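Local coordinates for gamma-glutamyltranspeptidase (Ggt) (Helicobacter pylori 26695, PDB 5BPK), which probably transfers the gamma-glutamyl group of glutathione and related donors to water or amino acids, as an N-terminal nucleophile (Ntn) hydrolase, at residues Pro45-Ile50 against Ala73-Ala78; Leu165-Tyr170 against Thr219-Lys224; Ala64-Gly69 against Lys153-Leu158; Pro30-Thr35 against Leu39-His44. One frame throughout, in Å; residues are numbered along the deposited sequence.

Contact 1 (Pro45-Ile50 against Ala73-Ala78); sequences PLASEI and AVVHPA
L46 and A47, on the first turn of helix 45-56, share one valine, V75, in a helix-helix contact between the start of this helix and the C-terminal end of helix 61-75, the next helix in the chain. From L46 the CD1 methyl reaches V75 CG1 at 4.1 Å, the two side chains running at an oblique angle to each other. CG of L46 stands anti to its carbonyl carbon (chi1 -66°), which carries the isobutyl end across to the valine. A47 follows with a side chain too short to reach far: its CB lies 4.3 Å from V75 CG2, the other methyl of the fork, and the CA atoms of A47 and V75 are 7.4 Å apart. V75 is thus straddled, one methyl per partner, and is further covered by L165 and Y170. It is the last helical residue, since H76 leaves helical backbone angles. S48 turns to the preceding loop, where its OG is hydrogen-bonded to S42 OG. I50 directs its CB toward the valine's segment but packs instead on A67 and A71 of helix 61-75 and on P161 and L165 of helix 155-168; its backbone N donates to L46 O at 3.1 Å.

Contact 2 (Leu165-Tyr170 against Thr219-Lys224); sequences LAENGY and TLNQIK
A166 and L220 mark the closest backbone approach between the last turn of helix 155-168 and helix 214-226, with 8.8 Å between their CA atoms. The apolar part of the contact is slight: A166 CB meets L220 CD1 at 4.4 Å. V74 of helix 61-75 touches both of these buried side chains and so closes the inner side of the contact. One residue further along each helix the character becomes polar. E167, exposed to solvent, extends beyond CG and brings OE2 to N221 ND2 at 3.5 Å. This hydrogen bond is weak, its N-H...O angle only 136°, and the carboxylate and amide planes are turned 36° apart. The side chains meet at roughly a right angle. This is helix-helix packing with a buried apolar edge and a hydrated polar one, and it joins the C-terminal turn of helix 155-168 to helix 214-226. A water bridges the polar pair, accepting from N221 ND2 at 2.9 Å and donating to E167 OE2 at 3.4 Å, both bonds weak. A second water spans the same two atoms, but its 2.5 Å separation from E167 OE2 is too short to be relied on. N221 ND2 also makes a weak bond to A217 O within its own helix. Nearby, K224 NZ forms a salt bridge to D160, a further tie between the two helices. The helix of E167 stops at G169, which has a positive phi (89°) and whose N donates to L165 O at 2.9 Å.

Contact 3 (Ala64-Gly69 against Lys153-Leu158); sequences AAVAIG and KKLSQL
L158 has the largest share of the buried surface, dividing its two methyls between neighbouring residues of helix 61-75. CD1 lies 4.0 Å from V66 CG1, with the two side chains crossing at about a right angle, while CD2 sits 4.2 Å from A67 CB. V66 presents CG1 because that branch is anti to the backbone N (chi1 168°); L155 CD1 approaches the same methyl more loosely, at 4.4 Å. L147 of helix 139-150 covers V66, L155 and L158 together, and V54 of helix 45-56 touches both A67 and L158. At A67 the backbones themselves come together: its CA is only 4.6 Å from the CA of L158, a distance allowed by the small methyl side chain. The A67 CA-H makes a bent contact with L158 O, with a CA...O distance of 3.5 Å and 142° at the hydrogen. A water links the carbonyls on the same two residues, donating to A67 O at 2.9 Å and to L158 O at 2.8 Å, so L158 O accepts from the water as well as meeting the CA-H. Close approach at an alanine, accompanied by a CA-H...O contact and flanked by branched aliphatics, characterises tight helix-helix packing, here joining helix 61-75 to the first turn of helix 155-168.

Contact 4 (Pro30-Thr35 against Leu39-His44); sequences PPIKNT and LALSSH
L39 reaches across to I32 and N34, where two short strands joined by a tight turn face each other at 148° with their axes 8.8 Å apart. They are held by side chains, and each pairs antiparallel with beta structure of the partner chain of the enzyme, so the sheet continues across the interface. L39 CD2 is wedged between I32 CG2 and N34 CB, 3.8 Å from each; with CG anti to the carbonyl carbon (chi1 -72°), the end of L39 comes nearer than its CB direction suggests. N34 contributes its CB here, while its OD1 accepts from K36 N, which makes an Asx turn, and also from V37 N and G38 N, so three bonds grip this oxygen and pin the connection between the strands. A40 faces helices, packing on I68, and its N donates to Q52 OE1. L41 meets the exposed I32 tip to tip, CD2 to CD1 at 3.6 Å. Beyond the strand, S42 makes an ST turn: its OG accepts from H44 N at 3.2 Å with a nearly straight N-H...O angle of 162°. S43 OG is hydrogen-bonded to D163 and N165 of the partner chain. H44 then occupies the N-cap of helix 45-56, with the imidazole ND1 accepting from L46 N at 3.1 Å.

From the N terminus, contact 4 closes a short turn between two strands and ends where helix 45-56 begins. Contact 1 then ties that helix to the end of helix 61-75, closing a helix-loop-helix unit with the body of both helices inside it. Contact 3 starts within that interval and reaches forward to helix 155-168, so contacts 1 and 3 cross along the chain and share helix 61-75. Contact 2 follows in series after contact 3, taking the far end of helix 155-168 to helix 214-226. I68 packs on A40, joining contacts 3 and 4, while Y170 OH bonds to V74 O, joining contacts 1 and 2. Together they tie the interface strands to these four helices.

Contact 1 (Pro45-Ile50 against Ala73-Ala78)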
loop_
_atom_site.group_PDB
_atom_site.type_symbol
_atom_site.label_atom_id
_atom_site.label_comp_id
_atom_site.label_asym_id
_atom_site.label_seq_id
_atom_site.Cartn_x
_atom_site.Cartn_y
_atom_site.Cartn_z
ATOM N N PRO A 45 4.115 -16.799 2.869
ATOM C CA PRO A 45 5.228 -17.467 3.531
ATOM C C PRO A 45 6.404 -17.809 2.618
ATOM O O PRO A 45 7.520 -17.800 3.081
ATOM C CB PRO A 45 4.596 -18.735 4.114
ATOM C CG PRO A 45 3.160 -18.425 4.257
ATOM C CD PRO A 45 2.839 -17.509 3.095
ATOM N N LEU A 46 6.167 -18.127 1.347
ATOM C CA LEU A 46 7.296 -18.406 0.440
ATOM C C LEU A 46 8.152 -17.159 0.211
ATOM O O LEU A 46 9.379 -17.248 0.173
ATOM C CB LEU A 46 6.837 -18.979 -0.903
ATOM C CG LEU A 46 6.197 -20.369 -0.855
ATOM C CD1 LEU A 46 5.582 -20.724 -2.203
ATOM C CD2 LEU A 46 7.202 -21.432 -0.420
ATOM N N ALA A 47 7.510 -16.001 0.094
ATOM C CA ALA A 47 8.246 -14.755 -0.081
ATOM C C ALA A 47 8.970 -14.344 1.199
ATOM O O ALA A 47 10.110 -13.887 1.147
ATOM C CB ALA A 47 7.325 -13.643 -0.580
ATOM N N SER A 48 8.316 -14.520 2.347
ATOM C CA SER A 48 8.942 -14.204 3.624
ATOM C C SER A 48 10.190 -15.054 3.835
ATOM O O SER A 48 11.229 -14.545 4.257
ATOM C CB SER A 48 7.961 -14.406 4.778
ATOM O OG SER A 48 6.808 -13.600 4.603
ATOM N N GLU A 49 10.076 -16.343 3.517
ATOM C CA GLU A 49 11.179 -17.286 3.640
ATOM C C GLU A 49 12.357 -16.860 2.766
ATOM O O GLU A 49 13.510 -16.957 3.188
ATOM C CB GLU A 49 10.700 -18.700 3.270
ATOM C CG GLU A 49 11.755 -19.781 3.359
ATOM C CD GLU A 49 11.195 -21.172 3.111
ATOM O OE1 GLU A 49 10.465 -21.374 2.104
ATOM O OE2 GLU A 49 11.498 -22.065 3.929
ATOM N N ILE A 50 12.062 -16.397 1.555
ATOM C CA ILE A 50 13.094 -15.923 0.629
ATOM C C ILE A 50 13.800 -14.690 1.222
ATOM O O ILE A 50 15.033 -14.629 1.255
ATOM C CB ILE A 50 12.496 -15.634 -0.776
ATOM C CG1 ILE A 50 12.248 -16.944 -1.533
ATOM C CG2 ILE A 50 13.409 -14.737 -1.587
ATOM C CD1 ILE A 50 11.321 -16.787 -2.735
ATOM N N ALA A 73 5.733 -11.058 -6.743
ATOM C CA ALA A 73 5.261 -10.927 -8.128
ATOM C C ALA A 73 4.888 -12.280 -8.764
ATOM O O ALA A 73 4.112 -12.328 -9.732
ATOM C CB ALA A 73 6.301 -10.189 -8.997
ATOM N N VAL A 74 5.434 -13.358 -8.209
ATOM C CA VAL A 74 5.190 -14.713 -8.687
ATOM C C VAL A 74 4.147 -15.431 -7.810
ATOM O O VAL A 74 3.194 -15.992 -8.325
ATOM C CB VAL A 74 6.514 -15.509 -8.719
ATOM C CG1 VAL A 74 6.278 -16.963 -9.148
ATOM C CG2 VAL A 74 7.495 -14.840 -9.649
ATOM N N VAL A 75 4.316 -15.385 -6.494
ATOM C CA VAL A 75 3.490 -16.201 -5.586
ATOM C C VAL A 75 2.231 -15.513 -5.075
ATOM O O VAL A 75 1.378 -16.168 -4.477
ATOM C CB VAL A 75 4.303 -16.719 -4.387
ATOM C CG1 VAL A 75 5.492 -17.559 -4.879
ATOM C CG2 VAL A 75 4.791 -15.575 -3.470
ATOM N N HIS A 76 2.119 -14.205 -5.308
ATOM C CA HIS A 76 0.951 -13.437 -4.860
ATOM C C HIS A 76 0.467 -12.492 -5.962
ATOM O O HIS A 76 0.418 -11.277 -5.765
ATOM C CB HIS A 76 1.341 -12.677 -3.588
ATOM C CG HIS A 76 0.197 -12.024 -2.875
ATOM N ND1 HIS A 76 -1.120 -12.376 -3.089
ATOM C CD2 HIS A 76 0.179 -11.028 -1.956
ATOM C CE1 HIS A 76 -1.896 -11.640 -2.312
ATOM N NE2 HIS A 76 -1.134 -10.813 -1.615
ATOM N N PRO A 77 0.096 -13.049 -7.137
ATOM C CA PRO A 77 -0.206 -12.217 -8.309
ATOM C C PRO A 77 -1.449 -11.332 -8.201
ATOM O O PRO A 77 -1.626 -10.429 -9.023
ATOM C CB PRO A 77 -0.330 -13.235 -9.454
ATOM C CG PRO A 77 -0.499 -14.544 -8.818
ATOM C CD PRO A 77 0.091 -14.488 -7.460
ATOM N N ALA A 78 -2.283 -11.555 -7.183
ATOM C CA ALA A 78 -3.379 -10.636 -6.919
ATOM C C ALA A 78 -2.882 -9.235 -6.534
ATOM O O ALA A 78 -3.595 -8.253 -6.726
ATOM C CB ALA A 78 -4.323 -11.179 -5.824
#

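Contact 2 (Leu165-Tyr170 against Thr219-Lys224)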
loop_
_atom_site.group_PDB
_atom_site.type_symbol
_atom_site.label_atom_id
_atom_site.label_comp_id
_atom_site.label_asym_id
_atom_site.label_seq_id
_atom_site.Cartn_x
_atom_site.Cartn_y
_atom_site.Cartn_z
ATOM N N LEU A 165 10.398 -20.194 -8.809
ATOM C CA LEU A 165 8.978 -20.381 -8.532
ATOM C C LEU A 165 8.110 -20.188 -9.774
ATOM O O LEU A 165 7.089 -20.856 -9.921
ATOM C CB LEU A 165 8.519 -19.447 -7.405
ATOM C CG LEU A 165 9.011 -19.903 -6.020
ATOM C CD1 LEU A 165 9.053 -18.756 -5.021
ATOM C CD2 LEU A 165 8.163 -21.053 -5.486
ATOM N N ALA A 166 8.494 -19.266 -10.653
ATOM C CA ALA A 166 7.757 -19.075 -11.902
ATOM C C ALA A 166 7.917 -20.272 -12.835
ATOM O O ALA A 166 6.945 -20.753 -13.419
ATOM C CB ALA A 166 8.184 -17.778 -12.601
ATOM N N GLU A 167 9.141 -20.765 -12.952
ATOM C CA GLU A 167 9.434 -21.875 -13.854
ATOM C C GLU A 167 8.882 -23.217 -13.374
ATOM O O GLU A 167 8.355 -23.996 -14.171
ATOM C CB GLU A 167 10.945 -22.012 -14.057
ATOM C CG GLU A 167 11.597 -20.887 -14.833
ATOM C CD GLU A 167 13.100 -21.066 -14.983
ATOM O OE1 GLU A 167 13.690 -21.863 -14.229
ATOM O OE2 GLU A 167 13.689 -20.400 -15.857
ATOM N N ASN A 168 9.025 -23.498 -12.084
ATOM C CA ASN A 168 8.695 -24.819 -11.543
ATOM C C ASN A 168 7.302 -24.863 -10.937
ATOM O O ASN A 168 6.710 -25.936 -10.785
ATOM C CB ASN A 168 9.728 -25.233 -10.481
ATOM C CG ASN A 168 11.162 -25.241 -11.010
ATOM O OD1 ASN A 168 11.404 -25.428 -12.200
ATOM N ND2 ASN A 168 12.120 -25.047 -10.111
ATOM N N GLY A 169 6.792 -23.689 -10.572
ATOM C CA GLY A 169 5.465 -23.568 -10.018
ATOM C C GLY A 169 5.351 -23.707 -8.516
ATOM O O GLY A 169 6.320 -24.025 -7.806
ATOM N N TYR A 170 4.141 -23.433 -8.044
ATOM C CA TYR A 170 3.768 -23.592 -6.645
ATOM C C TYR A 170 2.288 -23.952 -6.577
ATOM O O TYR A 170 1.531 -23.703 -7.522
ATOM C CB TYR A 170 4.051 -22.311 -5.839
ATOM C CG TYR A 170 3.286 -21.101 -6.318
ATOM C CD1 TYR A 170 3.787 -20.282 -7.323
ATOM C CD2 TYR A 170 2.050 -20.781 -5.761
ATOM C CE1 TYR A 170 3.065 -19.167 -7.772
ATOM C CE2 TYR A 170 1.321 -19.674 -6.201
ATOM C CZ TYR A 170 1.841 -18.868 -7.200
ATOM O OH TYR A 170 1.134 -17.770 -7.648
ATOM N N THR A 219 10.276 -13.141 -18.599
ATOM C CA THR A 219 10.398 -11.714 -18.303
ATOM C C THR A 219 11.375 -11.451 -17.152
ATOM O O THR A 219 12.225 -10.558 -17.235
ATOM C CB THR A 219 9.034 -11.098 -17.990
ATOM O OG1 THR A 219 8.153 -11.334 -19.099
ATOM C CG2 THR A 219 9.169 -9.605 -17.743
ATOM N N LEU A 220 11.245 -12.239 -16.088
ATOM C CA LEU A 220 12.146 -12.143 -14.943
ATOM C C LEU A 220 13.586 -12.434 -15.347
ATOM O O LEU A 220 14.521 -11.794 -14.856
ATOM C CB LEU A 220 11.702 -13.088 -13.825
ATOM C CG LEU A 220 10.374 -12.727 -13.149
ATOM C CD1 LEU A 220 9.998 -13.787 -12.130
ATOM C CD2 LEU A 220 10.425 -11.347 -12.498
ATOM N N ASN A 221 13.763 -13.374 -16.269
ATOM C CA ASN A 221 15.108 -13.677 -16.774
ATOM C C ASN A 221 15.726 -12.524 -17.577
ATOM O O ASN A 221 16.938 -12.312 -17.513
ATOM C CB ASN A 221 15.104 -14.973 -17.587
ATOM C CG ASN A 221 15.478 -16.186 -16.754
ATOM O OD1 ASN A 221 16.590 -16.263 -16.228
ATOM N ND2 ASN A 221 14.570 -17.153 -16.653
ATOM N N GLN A 222 14.901 -11.789 -18.322
ATOM C CA GLN A 222 15.350 -10.576 -19.011
ATOM C C GLN A 222 15.833 -9.533 -18.008
ATOM O O GLN A 222 16.859 -8.873 -18.218
ATOM C CB GLN A 222 14.239 -9.973 -19.887
ATOM C CG GLN A 222 14.001 -10.718 -21.178
ATOM C CD GLN A 222 15.255 -10.766 -22.050
ATOM O OE1 GLN A 222 15.922 -11.795 -22.129
ATOM N NE2 GLN A 222 15.597 -9.641 -22.669
ATOM N N ILE A 223 15.103 -9.414 -16.906
ATOM C CA ILE A 223 15.464 -8.485 -15.850
ATOM C C ILE A 223 16.761 -8.939 -15.178
ATOM O O ILE A 223 17.649 -8.126 -14.942
ATOM C CB ILE A 223 14.308 -8.317 -14.836
ATOM C CG1 ILE A 223 13.079 -7.711 -15.539
ATOM C CG2 ILE A 223 14.742 -7.451 -13.649
ATOM C CD1 ILE A 223 11.751 -7.877 -14.772
ATOM N N LYS A 224 16.868 -10.239 -14.898
ATOM C CA LYS A 224 18.084 -10.813 -14.318
ATOM C C LYS A 224 19.305 -10.472 -15.166
ATOM O O LYS A 224 20.339 -10.084 -14.635
ATOM C CB LYS A 224 17.950 -12.335 -14.189
ATOM C CG LYS A 224 19.221 -13.060 -13.729
ATOM C CD LYS A 224 18.958 -14.545 -13.590
ATOM C CE LYS A 224 20.223 -15.343 -13.390
ATOM N NZ LYS A 224 19.909 -16.757 -13.074
HETATM O O HOH W 1 12.658 -18.486 -18.443
HETATM O O HOH W 2 16.089 -19.914 -15.723
#

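Contact 3 (Ala64-Gly69 against Lys153-Leu158)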
loop_
_atom_site.group_PDB
_atom_site.type_symbol
_atom_site.label_atom_id
_atom_site.label_comp_id
_atom_site.label_asym_id
_atom_site.label_seq_id
_atom_site.Cartn_x
_atom_site.Cartn_y
_atom_site.Cartn_z
ATOM N N ALA A 64 16.995 -7.920 1.034
ATOM C CA ALA A 64 15.856 -8.774 1.372
ATOM C C ALA A 64 14.575 -8.207 0.761
ATOM O O ALA A 64 13.766 -8.952 0.231
ATOM C CB ALA A 64 15.704 -8.901 2.886
ATOM N N ALA A 65 14.399 -6.890 0.848
ATOM C CA ALA A 65 13.210 -6.234 0.301
ATOM C C ALA A 65 13.097 -6.425 -1.211
ATOM O O ALA A 65 12.003 -6.628 -1.742
ATOM C CB ALA A 65 13.203 -4.754 0.666
ATOM N N VAL A 66 14.228 -6.371 -1.908
ATOM C CA VAL A 66 14.245 -6.597 -3.348
ATOM C C VAL A 66 13.872 -8.050 -3.690
ATOM O O VAL A 66 13.036 -8.299 -4.572
ATOM C CB VAL A 66 15.607 -6.168 -3.962
ATOM C CG1 VAL A 66 15.737 -6.671 -5.421
ATOM C CG2 VAL A 66 15.755 -4.630 -3.867
ATOM N N ALA A 67 14.445 -9.005 -2.971
ATOM C CA ALA A 67 14.106 -10.419 -3.170
ATOM C C ALA A 67 12.602 -10.663 -2.958
ATOM O O ALA A 67 11.952 -11.352 -3.750
ATOM C CB ALA A 67 14.948 -11.312 -2.261
ATOM N N ILE A 68 12.044 -10.065 -1.908
ATOM C CA ILE A 68 10.616 -10.182 -1.618
ATOM C C ILE A 68 9.730 -9.566 -2.693
ATOM O O ILE A 68 8.738 -10.180 -3.084
ATOM C CB ILE A 68 10.264 -9.608 -0.233
ATOM C CG1 ILE A 68 10.859 -10.504 0.860
ATOM C CG2 ILE A 68 8.759 -9.466 -0.050
ATOM C CD1 ILE A 68 10.731 -9.947 2.254
ATOM N N GLY A 69 10.095 -8.374 -3.170
ATOM C CA GLY A 69 9.351 -7.707 -4.226
ATOM C C GLY A 69 9.193 -8.589 -5.454
ATOM O O GLY A 69 8.108 -8.707 -6.020
ATOM N N LYS A 153 23.903 -7.126 -2.417
ATOM C CA LYS A 153 23.891 -8.365 -3.195
ATOM C C LYS A 153 23.553 -8.110 -4.651
ATOM O O LYS A 153 23.047 -7.052 -5.002
ATOM C CB LYS A 153 22.915 -9.371 -2.593
ATOM C CG LYS A 153 23.251 -9.757 -1.165
ATOM C CD LYS A 153 23.452 -11.250 -1.004
ATOM C CE LYS A 153 24.003 -11.598 0.378
ATOM N NZ LYS A 153 24.582 -12.974 0.419
ATOM N N LYS A 154 23.887 -9.075 -5.497
ATOM C CA LYS A 154 23.634 -8.960 -6.930
ATOM C C LYS A 154 22.175 -9.262 -7.262
ATOM O O LYS A 154 21.557 -10.147 -6.665
ATOM C CB LYS A 154 24.568 -9.887 -7.711
ATOM C CG LYS A 154 26.053 -9.552 -7.534
ATOM N N LEU A 155 21.626 -8.515 -8.214
ATOM C CA LEU A 155 20.261 -8.752 -8.675
ATOM C C LEU A 155 20.027 -10.229 -8.998
ATOM O O LEU A 155 19.002 -10.766 -8.636
ATOM C CB LEU A 155 19.920 -7.880 -9.887
ATOM C CG LEU A 155 18.485 -8.020 -10.431
ATOM C CD1 LEU A 155 17.454 -7.536 -9.412
ATOM C CD2 LEU A 155 18.338 -7.269 -11.743
ATOM N N SER A 156 20.980 -10.896 -9.658
ATOM C CA SER A 156 20.802 -12.318 -10.013
ATOM C C SER A 156 20.498 -13.212 -8.807
ATOM O O SER A 156 19.603 -14.075 -8.866
ATOM C CB SER A 156 22.027 -12.856 -10.776
ATOM O OG SER A 156 23.215 -12.749 -10.005
ATOM N N GLN A 157 21.225 -13.002 -7.715
ATOM C CA GLN A 157 21.020 -13.772 -6.490
ATOM C C GLN A 157 19.629 -13.530 -5.921
ATOM O O GLN A 157 18.998 -14.444 -5.389
ATOM C CB GLN A 157 22.019 -13.375 -5.401
ATOM C CG GLN A 157 23.486 -13.560 -5.703
ATOM C CD GLN A 157 24.342 -13.058 -4.552
ATOM O OE1 GLN A 157 24.505 -13.746 -3.544
ATOM N NE2 GLN A 157 24.866 -11.839 -4.684
ATOM N N LEU A 158 19.176 -12.283 -6.005
ATOM C CA LEU A 158 17.935 -11.873 -5.352
ATOM C C LEU A 158 16.696 -12.232 -6.163
ATOM O O LEU A 158 15.619 -12.449 -5.589
ATOM C CB LEU A 158 17.978 -10.373 -5.045
ATOM C CG LEU A 158 19.111 -9.924 -4.117
ATOM C CD1 LEU A 158 19.114 -8.404 -4.012
ATOM C CD2 LEU A 158 19.055 -10.580 -2.732
HETATM O O HOH W 3 13.097 -13.530 -5.314
#

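Contact 4 (Pro30-Thr35 against Leu39-His44)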
loop_
_atom_site.group_PDB
_atom_site.type_symbol
_atom_site.label_atom_id
_atom_site.label_comp_id
_atom_site.label_asym_id
_atom_site.label_seq_id
_atom_site.Cartn_x
_atom_site.Cartn_y
_atom_site.Cartn_z
ATOM N N PRO A 30 1.841 -15.135 20.166
ATOM C CA PRO A 30 3.053 -14.375 20.425
ATOM C C PRO A 30 3.683 -13.865 19.138
ATOM O O PRO A 30 3.544 -14.491 18.082
ATOM C CB PRO A 30 3.979 -15.385 21.117
ATOM C CG PRO A 30 3.411 -16.703 20.847
ATOM C CD PRO A 30 1.957 -16.540 20.593
ATOM N N PRO A 31 4.366 -12.722 19.215
ATOM C CA PRO A 31 5.140 -12.280 18.054
ATOM C C PRO A 31 6.193 -13.303 17.603
ATOM O O PRO A 31 6.731 -14.074 18.416
ATOM C CB PRO A 31 5.839 -11.010 18.556
ATOM C CG PRO A 31 5.080 -10.583 19.748
ATOM C CD PRO A 31 4.461 -11.781 20.346
ATOM N N ILE A 32 6.475 -13.283 16.309
ATOM C CA ILE A 32 7.648 -13.926 15.736
ATOM C C ILE A 32 8.851 -13.240 16.381
ATOM O O ILE A 32 8.814 -12.027 16.627
ATOM C CB ILE A 32 7.690 -13.708 14.201
ATOM C CG1 ILE A 32 6.441 -14.296 13.525
ATOM C CG2 ILE A 32 8.959 -14.301 13.602
ATOM C CD1 ILE A 32 6.177 -13.745 12.113
ATOM N N LYS A 33 9.909 -14.003 16.660
ATOM C CA LYS A 33 11.095 -13.471 17.328
ATOM C C LYS A 33 12.376 -13.837 16.580
ATOM O O LYS A 33 12.536 -14.970 16.129
ATOM C CB LYS A 33 11.165 -14.002 18.765
ATOM C CG LYS A 33 12.304 -13.461 19.614
ATOM C CD LYS A 33 12.323 -14.167 20.979
ATOM C CE LYS A 33 13.433 -13.657 21.876
ATOM N NZ LYS A 33 13.286 -14.196 23.266
ATOM N N ASN A 34 13.267 -12.858 16.429
ATOM C CA ASN A 34 14.624 -13.100 15.944
ATOM C C ASN A 34 15.612 -12.276 16.749
ATOM O O ASN A 34 15.340 -11.122 17.096
ATOM C CB ASN A 34 14.733 -12.778 14.453
ATOM C CG ASN A 34 16.034 -13.257 13.853
ATOM O OD1 ASN A 34 17.065 -12.595 13.984
ATOM N ND2 ASN A 34 15.991 -14.413 13.187
ATOM N N THR A 35 16.757 -12.874 17.076
ATOM C CA THR A 35 17.771 -12.184 17.872
ATOM C C THR A 35 19.136 -12.131 17.179
ATOM O O THR A 35 20.142 -11.824 17.832
ATOM C CB THR A 35 17.952 -12.867 19.239
ATOM O OG1 THR A 35 18.359 -14.223 19.033
ATOM C CG2 THR A 35 16.645 -12.823 20.034
ATOM N N LEU A 39 14.279 -9.534 10.699
ATOM C CA LEU A 39 13.066 -10.153 10.156
ATOM C C LEU A 39 12.705 -9.566 8.804
ATOM O O LEU A 39 12.895 -8.367 8.556
ATOM C CB LEU A 39 11.872 -9.977 11.107
ATOM C CG LEU A 39 11.887 -10.799 12.395
ATOM C CD1 LEU A 39 10.747 -10.389 13.324
ATOM C CD2 LEU A 39 11.822 -12.279 12.089
ATOM N N ALA A 40 12.169 -10.424 7.947
ATOM C CA ALA A 40 11.613 -10.034 6.652
ATOM C C ALA A 40 10.212 -10.643 6.579
ATOM O O ALA A 40 10.068 -11.864 6.468
ATOM C CB ALA A 40 12.498 -10.546 5.529
ATOM N N LEU A 41 9.188 -9.804 6.670
ATOM C CA LEU A 41 7.808 -10.281 6.767
ATOM C C LEU A 41 6.931 -9.776 5.632
ATOM O O LEU A 41 6.873 -8.572 5.368
ATOM C CB LEU A 41 7.191 -9.844 8.098
ATOM C CG LEU A 41 7.822 -10.336 9.399
ATOM C CD1 LEU A 41 7.077 -9.725 10.575
ATOM C CD2 LEU A 41 7.788 -11.846 9.454
ATOM N N SER A 42 6.255 -10.715 4.985
ATOM C CA SER A 42 5.321 -10.438 3.905
ATOM C C SER A 42 4.053 -11.263 4.116
ATOM O O SER A 42 3.981 -12.087 5.027
ATOM C CB SER A 42 5.950 -10.794 2.556
ATOM O OG SER A 42 5.821 -12.183 2.265
ATOM N N SER A 43 3.071 -11.055 3.243
ATOM C CA SER A 43 1.812 -11.782 3.293
ATOM C C SER A 43 1.856 -13.172 2.651
ATOM O O SER A 43 0.831 -13.849 2.615
ATOM C CB SER A 43 0.708 -10.949 2.629
ATOM O OG SER A 43 0.394 -9.818 3.428
ATOM N N HIS A 44 3.002 -13.599 2.123
ATOM C CA HIS A 44 3.113 -14.964 1.592
ATOM C C HIS A 44 4.333 -15.661 2.194
ATOM O O HIS A 44 5.451 -15.175 2.051
ATOM C CB HIS A 44 3.196 -15.005 0.065
ATOM C CG HIS A 44 2.872 -16.352 -0.503
ATOM N ND1 HIS A 44 3.655 -17.463 -0.269
ATOM C CD2 HIS A 44 1.834 -16.778 -1.265
ATOM C CE1 HIS A 44 3.122 -18.512 -0.875
ATOM N NE2 HIS A 44 2.017 -18.125 -1.486
#